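Local coordinates for HTH-type transcriptional regulator LysG (Mycobacterium tuberculosis, PDB 3ISP), which probably activates expression of the lysine exporter LysE and represses its own gene, acting as a homodimeric, DNA-binding LysR-type transcriptional regulator, at residues 136-150 / 262-274. Sequence-based numbering, arbitrary orientation.
Sequences LREGVAMGAVTTERN and LDVPLYWQCWKLD
Ala-144 and Gln-269 form one hydrogen-bonded pair, Thr-146 and Tyr-267 another. Their four backbone hydrogen bonds join strands 143-146 and 262-271, which run antiparallel. Between them Val-145 faces Trp-268 in a non-hydrogen-bonded pair.

Past the strand end, side chains of 262-271 bind the chain as it turns away. The Gln-269 side chain leaves the sheet on the same face as those of Ala-144 and Thr-146. Gln-269 NE2 donates to Glu-148 O and to Asn-150 O, both at 2.8 Å. In each bond the nitrogen lies above the carbonyl plane, about 50° out of it. OE1 accepts from Val-152 N, so one amide holds three backbone groups. Thr-146 OG1 accepts from Glu-148 N at 3.0 Å, an ST turn that starts the bend.

Tyr-267 meets Arg-149 twice. Arg-149 CA sits over the ring centre, 3.6 Å from the centroid, in a CH-pi contact. With CG anti to the backbone N (chi1 166°) and a bend at chi3, the arginine chain passes over the ring to its hydroxyl. There Arg-149 NE donates to Tyr-267 OH at 2.8 Å, the guanidinium standing nearly perpendicular to the ring. A water also links Arg-149 NH2 to that hydroxyl.

Apolar packing holds the other end. Met-142 CB lies 3.4 Å from the centroid of the six-membered ring of Trp-271, over its face, and SD approaches obliquely in a Met-aromatic contact. Mid-strand, on the opposite sheet face from Gln-269, Val-145 CG2 meets the edge of the Trp-268 ring, whose NE1 is hydrogen-bonded to Thr-282 OG1.

Strand 95-101 flanks 143-146, and strand 155-169 flanks 255-271. The contact is thus an interior antiparallel pair in the mixed sheet of the periplasmic-binding-protein-like regulatory domain of LysR-type regulators.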
loop_
_atom_site.group_PDB
_atom_site.type_symbol
_atom_site.label_atom_id
_atom_site.label_comp_id
_atom_site.label_asym_id
_atom_site.label_seq_id
_atom_site.Cartn_x
_atom_site.Cartn_y
_atom_site.Cartn_z
ATOM N N LEU A 136 -13.075 6.710 -12.345
ATOM C CA LEU A 136 -14.508 6.709 -12.602
ATOM C C LEU A 136 -15.285 6.958 -11.315
ATOM O O LEU A 136 -16.126 7.847 -11.262
ATOM C CB LEU A 136 -14.958 5.402 -13.243
ATOM C CG LEU A 136 -14.624 5.219 -14.715
ATOM C CD1 LEU A 136 -15.386 4.020 -15.253
ATOM C CD2 LEU A 136 -14.976 6.472 -15.493
ATOM N N ARG A 137 -15.007 6.166 -10.287
ATOM C CA ARG A 137 -15.628 6.373 -8.992
ATOM C C ARG A 137 -15.493 7.815 -8.525
ATOM O O ARG A 137 -16.449 8.396 -8.018
ATOM C CB ARG A 137 -15.016 5.444 -7.947
ATOM C CG ARG A 137 -15.613 4.051 -7.930
ATOM C CD ARG A 137 -15.143 3.257 -6.730
ATOM N NE ARG A 137 -13.694 3.345 -6.564
ATOM C CZ ARG A 137 -12.820 2.502 -7.108
ATOM N NH1 ARG A 137 -13.245 1.491 -7.865
ATOM N NH2 ARG A 137 -11.521 2.673 -6.895
ATOM N N GLU A 138 -14.311 8.391 -8.704
ATOM C CA GLU A 138 -14.003 9.710 -8.157
ATOM C C GLU A 138 -14.493 10.889 -9.020
ATOM O O GLU A 138 -14.201 12.058 -8.723
ATOM C CB GLU A 138 -12.490 9.837 -7.893
ATOM C CG GLU A 138 -11.958 8.976 -6.740
ATOM C CD GLU A 138 -10.478 9.226 -6.438
ATOM O OE1 GLU A 138 -9.855 10.049 -7.151
ATOM O OE2 GLU A 138 -9.941 8.598 -5.488
ATOM N N GLY A 139 -15.222 10.580 -10.090
ATOM C CA GLY A 139 -15.741 11.594 -10.993
ATOM C C GLY A 139 -14.670 12.222 -11.859
ATOM O O GLY A 139 -14.963 13.072 -12.700
ATOM N N VAL A 140 -13.425 11.808 -11.657
ATOM C CA VAL A 140 -12.308 12.348 -12.426
ATOM C C VAL A 140 -12.476 12.060 -13.912
ATOM O O VAL A 140 -12.256 12.941 -14.746
ATOM C CB VAL A 140 -10.946 11.808 -11.927
ATOM C CG1 VAL A 140 -9.874 11.933 -13.007
ATOM C CG2 VAL A 140 -10.526 12.533 -10.666
ATOM N N ALA A 141 -12.872 10.835 -14.242
ATOM C CA ALA A 141 -13.131 10.462 -15.632
ATOM C C ALA A 141 -14.621 10.274 -15.867
ATOM O O ALA A 141 -15.315 9.696 -15.031
ATOM C CB ALA A 141 -12.390 9.198 -15.980
ATOM N N MET A 142 -15.112 10.766 -17.005
ATOM C CA MET A 142 -16.522 10.592 -17.360
ATOM C C MET A 142 -16.718 9.378 -18.265
ATOM O O MET A 142 -17.775 9.209 -18.878
ATOM C CB MET A 142 -17.142 11.870 -17.973
ATOM C CG MET A 142 -16.165 12.888 -18.568
ATOM S SD MET A 142 -15.800 14.371 -17.571
ATOM C CE MET A 142 -14.597 13.744 -16.425
ATOM N N GLY A 143 -15.692 8.531 -18.328
ATOM C CA GLY A 143 -15.735 7.310 -19.109
ATOM C C GLY A 143 -14.364 6.689 -19.259
ATOM O O GLY A 143 -13.364 7.405 -19.228
ATOM N N ALA A 144 -14.310 5.365 -19.421
ATOM C CA ALA A 144 -13.025 4.656 -19.516
ATOM C C ALA A 144 -13.090 3.341 -20.298
ATOM O O ALA A 144 -13.993 2.530 -20.093
ATOM C CB ALA A 144 -12.456 4.399 -18.121
ATOM N N VAL A 145 -12.128 3.125 -21.186
ATOM C CA VAL A 145 -11.934 1.805 -21.763
ATOM C C VAL A 145 -11.209 0.954 -20.711
ATOM O O VAL A 145 -10.124 1.301 -20.277
ATOM C CB VAL A 145 -11.128 1.874 -23.072
ATOM C CG1 VAL A 145 -10.843 0.486 -23.603
ATOM C CG2 VAL A 145 -11.876 2.701 -24.108
ATOM N N THR A 146 -11.826 -0.141 -20.284
ATOM C CA THR A 146 -11.294 -0.945 -19.194
ATOM C C THR A 146 -11.538 -2.422 -19.456
ATOM O O THR A 146 -12.400 -2.776 -20.245
ATOM C CB THR A 146 -11.974 -0.584 -17.857
ATOM O OG1 THR A 146 -11.549 -1.492 -16.830
ATOM C CG2 THR A 146 -13.487 -0.671 -17.993
ATOM N N THR A 147 -10.778 -3.288 -18.797
ATOM C CA THR A 147 -10.960 -4.723 -18.983
ATOM C C THR A 147 -12.031 -5.185 -18.032
ATOM O O THR A 147 -12.316 -6.375 -17.938
ATOM C CB THR A 147 -9.667 -5.538 -18.714
ATOM O OG1 THR A 147 -9.172 -5.262 -17.395
ATOM C CG2 THR A 147 -8.580 -5.232 -19.767
ATOM N N GLU A 148 -12.621 -4.217 -17.336
ATOM C CA GLU A 148 -13.602 -4.473 -16.293
ATOM C C GLU A 148 -15.008 -4.613 -16.827
ATOM O O GLU A 148 -15.599 -3.640 -17.291
ATOM C CB GLU A 148 -13.605 -3.323 -15.291
ATOM C CG GLU A 148 -14.569 -3.532 -14.141
ATOM C CD GLU A 148 -14.044 -4.548 -13.153
ATOM O OE1 GLU A 148 -12.963 -4.293 -12.560
ATOM O OE2 GLU A 148 -14.704 -5.599 -12.980
ATOM N N ARG A 149 -15.560 -5.814 -16.715
ATOM C CA ARG A 149 -16.951 -6.049 -17.087
ATOM C C ARG A 149 -17.959 -5.492 -16.068
ATOM O O ARG A 149 -19.024 -5.002 -16.450
ATOM C CB ARG A 149 -17.194 -7.543 -17.312
ATOM C CG ARG A 149 -18.648 -7.919 -17.380
ATOM C CD ARG A 149 -18.836 -9.407 -17.579
ATOM N NE ARG A 149 -18.795 -9.763 -18.992
ATOM C CZ ARG A 149 -19.425 -10.810 -19.516
ATOM N NH1 ARG A 149 -20.158 -11.599 -18.735
ATOM N NH2 ARG A 149 -19.334 -11.058 -20.820
ATOM N N ASN A 150 -17.634 -5.573 -14.781
ATOM C CA ASN A 150 -18.575 -5.152 -13.735
ATOM C C ASN A 150 -18.783 -3.643 -13.716
ATOM O O ASN A 150 -17.825 -2.883 -13.778
ATOM C CB ASN A 150 -18.135 -5.647 -12.347
ATOM C CG ASN A 150 -18.347 -7.155 -12.154
ATOM O OD1 ASN A 150 -19.036 -7.827 -12.945
ATOM N ND2 ASN A 150 -17.754 -7.692 -11.087
ATOM N N LEU A 262 -4.533 -15.073 -26.577
ATOM C CA LEU A 262 -5.432 -14.645 -25.518
ATOM C C LEU A 262 -6.434 -13.651 -26.047
ATOM O O LEU A 262 -6.063 -12.664 -26.686
ATOM C CB LEU A 262 -4.677 -14.001 -24.353
ATOM C CG LEU A 262 -4.239 -14.906 -23.211
ATOM C CD1 LEU A 262 -4.101 -14.076 -21.958
ATOM C CD2 LEU A 262 -5.240 -16.017 -22.998
ATOM N N ASP A 263 -7.708 -13.912 -25.786
ATOM C CA ASP A 263 -8.733 -12.922 -26.053
ATOM C C ASP A 263 -9.094 -12.259 -24.738
ATOM O O ASP A 263 -9.352 -12.929 -23.728
ATOM C CB ASP A 263 -9.958 -13.544 -26.719
ATOM C CG ASP A 263 -9.660 -14.073 -28.107
ATOM O OD1 ASP A 263 -9.282 -13.274 -28.989
ATOM O OD2 ASP A 263 -9.819 -15.293 -28.324
ATOM N N VAL A 264 -9.076 -10.934 -24.749
ATOM C CA VAL A 264 -9.407 -10.161 -23.567
ATOM C C VAL A 264 -10.577 -9.268 -23.912
ATOM O O VAL A 264 -10.456 -8.385 -24.750
ATOM C CB VAL A 264 -8.209 -9.301 -23.111
ATOM C CG1 VAL A 264 -8.348 -8.909 -21.647
ATOM C CG2 VAL A 264 -6.918 -10.064 -23.322
ATOM N N PRO A 265 -11.734 -9.525 -23.299
ATOM C CA PRO A 265 -12.883 -8.640 -23.494
ATOM C C PRO A 265 -12.555 -7.236 -23.015
ATOM O O PRO A 265 -12.029 -7.073 -21.913
ATOM C CB PRO A 265 -13.945 -9.248 -22.576
ATOM C CG PRO A 265 -13.557 -10.651 -22.406
ATOM C CD PRO A 265 -12.062 -10.677 -22.442
ATOM N N LEU A 266 -12.845 -6.242 -23.842
ATOM C CA LEU A 266 -12.838 -4.855 -23.407
ATOM C C LEU A 266 -14.272 -4.354 -23.171
ATOM O O LEU A 266 -15.238 -4.934 -23.688
ATOM C CB LEU A 266 -12.154 -3.986 -24.440
ATOM C CG LEU A 266 -10.657 -4.240 -24.619
ATOM C CD1 LEU A 266 -10.125 -3.375 -25.739
ATOM C CD2 LEU A 266 -9.909 -3.975 -23.334
ATOM N N TYR A 267 -14.391 -3.286 -22.384
ATOM C CA TYR A 267 -15.661 -2.628 -22.110
ATOM C C TYR A 267 -15.502 -1.111 -22.114
ATOM O O TYR A 267 -14.473 -0.597 -21.710
ATOM C CB TYR A 267 -16.188 -3.088 -20.756
ATOM C CG TYR A 267 -16.339 -4.580 -20.683
ATOM C CD1 TYR A 267 -17.543 -5.191 -21.015
ATOM C CD2 TYR A 267 -15.276 -5.382 -20.311
ATOM C CE1 TYR A 267 -17.688 -6.551 -20.971
ATOM C CE2 TYR A 267 -15.410 -6.753 -20.256
ATOM C CZ TYR A 267 -16.622 -7.335 -20.592
ATOM O OH TYR A 267 -16.761 -8.704 -20.556
ATOM N N TRP A 268 -16.512 -0.390 -22.574
ATOM C CA TRP A 268 -16.532 1.047 -22.371
ATOM C C TRP A 268 -17.500 1.370 -21.233
ATOM O O TRP A 268 -18.712 1.242 -21.388
ATOM C CB TRP A 268 -16.903 1.780 -23.663
ATOM C CG TRP A 268 -17.344 3.219 -23.486
ATOM C CD1 TRP A 268 -18.628 3.679 -23.463
ATOM C CD2 TRP A 268 -16.509 4.377 -23.316
ATOM N NE1 TRP A 268 -18.646 5.041 -23.283
ATOM C CE2 TRP A 268 -17.356 5.492 -23.198
ATOM C CE3 TRP A 268 -15.130 4.579 -23.262
ATOM C CZ2 TRP A 268 -16.868 6.782 -23.023
ATOM C CZ3 TRP A 268 -14.651 5.861 -23.092
ATOM C CH2 TRP A 268 -15.512 6.942 -22.969
ATOM N N GLN A 269 -16.951 1.748 -20.080
ATOM C CA GLN A 269 -17.745 2.199 -18.939
ATOM C C GLN A 269 -17.815 3.728 -18.877
ATOM O O GLN A 269 -16.783 4.399 -18.940
ATOM C CB GLN A 269 -17.180 1.646 -17.629
ATOM C CG GLN A 269 -17.300 0.150 -17.537
ATOM C CD GLN A 269 -17.348 -0.380 -16.117
ATOM O OE1 GLN A 269 -17.992 0.195 -15.242
ATOM N NE2 GLN A 269 -16.699 -1.512 -15.896
ATOM N N CYS A 270 -19.027 4.271 -18.752
ATOM C CA CYS A 270 -19.208 5.718 -18.627
ATOM C C CYS A 270 -20.346 6.094 -17.675
ATOM O O CYS A 270 -21.192 5.261 -17.338
ATOM C CB CYS A 270 -19.442 6.354 -19.995
ATOM S SG CYS A 270 -20.971 5.858 -20.815
ATOM N N TRP A 271 -20.355 7.357 -17.249
ATOM C CA TRP A 271 -21.386 7.871 -16.346
ATOM C C TRP A 271 -22.786 7.481 -16.776
ATOM O O TRP A 271 -23.234 7.854 -17.858
ATOM C CB TRP A 271 -21.332 9.393 -16.252
ATOM C CG TRP A 271 -20.187 9.911 -15.453
ATOM C CD1 TRP A 271 -19.421 9.212 -14.568
ATOM C CD2 TRP A 271 -19.693 11.252 -15.444
ATOM N NE1 TRP A 271 -18.467 10.035 -14.024
ATOM C CE2 TRP A 271 -18.614 11.293 -14.546
ATOM C CE3 TRP A 271 -20.054 12.420 -16.118
ATOM C CZ2 TRP A 271 -17.889 12.461 -14.301
ATOM C CZ3 TRP A 271 -19.327 13.581 -15.877
ATOM C CH2 TRP A 271 -18.258 13.590 -14.979
ATOM N N LYS A 272 -23.471 6.734 -15.917
ATOM C CA LYS A 272 -24.883 6.443 -16.114
ATOM C C LYS A 272 -25.721 7.693 -15.844
ATOM O O LYS A 272 -25.955 8.064 -14.695
ATOM C CB LYS A 272 -25.325 5.302 -15.199
ATOM C CG LYS A 272 -26.776 4.885 -15.367
ATOM C CD LYS A 272 -27.054 3.566 -14.640
ATOM C CE LYS A 272 -26.630 3.635 -13.178
ATOM N NZ LYS A 272 -26.372 2.284 -12.608
ATOM N N LEU A 273 -26.151 8.337 -16.919
ATOM C CA LEU A 273 -26.970 9.527 -16.850
ATOM C C LEU A 273 -27.295 9.922 -18.270
ATOM O O LEU A 273 -26.814 9.297 -19.201
ATOM C CB LEU A 273 -26.244 10.659 -16.128
ATOM C CG LEU A 273 -24.822 11.017 -16.565
ATOM C CD1 LEU A 273 -24.810 11.666 -17.938
ATOM C CD2 LEU A 273 -24.178 11.939 -15.538
ATOM N N ASP A 274 -28.119 10.951 -18.437
ATOM C CA ASP A 274 -28.402 11.483 -19.767
ATOM C C ASP A 274 -27.435 12.605 -20.131
ATOM O O ASP A 274 -27.184 13.518 -19.342
ATOM C CB ASP A 274 -29.835 11.995 -19.847
ATOM C CG ASP A 274 -30.843 10.875 -19.904
ATOM O OD1 ASP A 274 -30.434 9.732 -20.228
ATOM O OD2 ASP A 274 -32.038 11.141 -19.624
HETATM O O HOH W 1 -18.352 -9.375 -23.181
#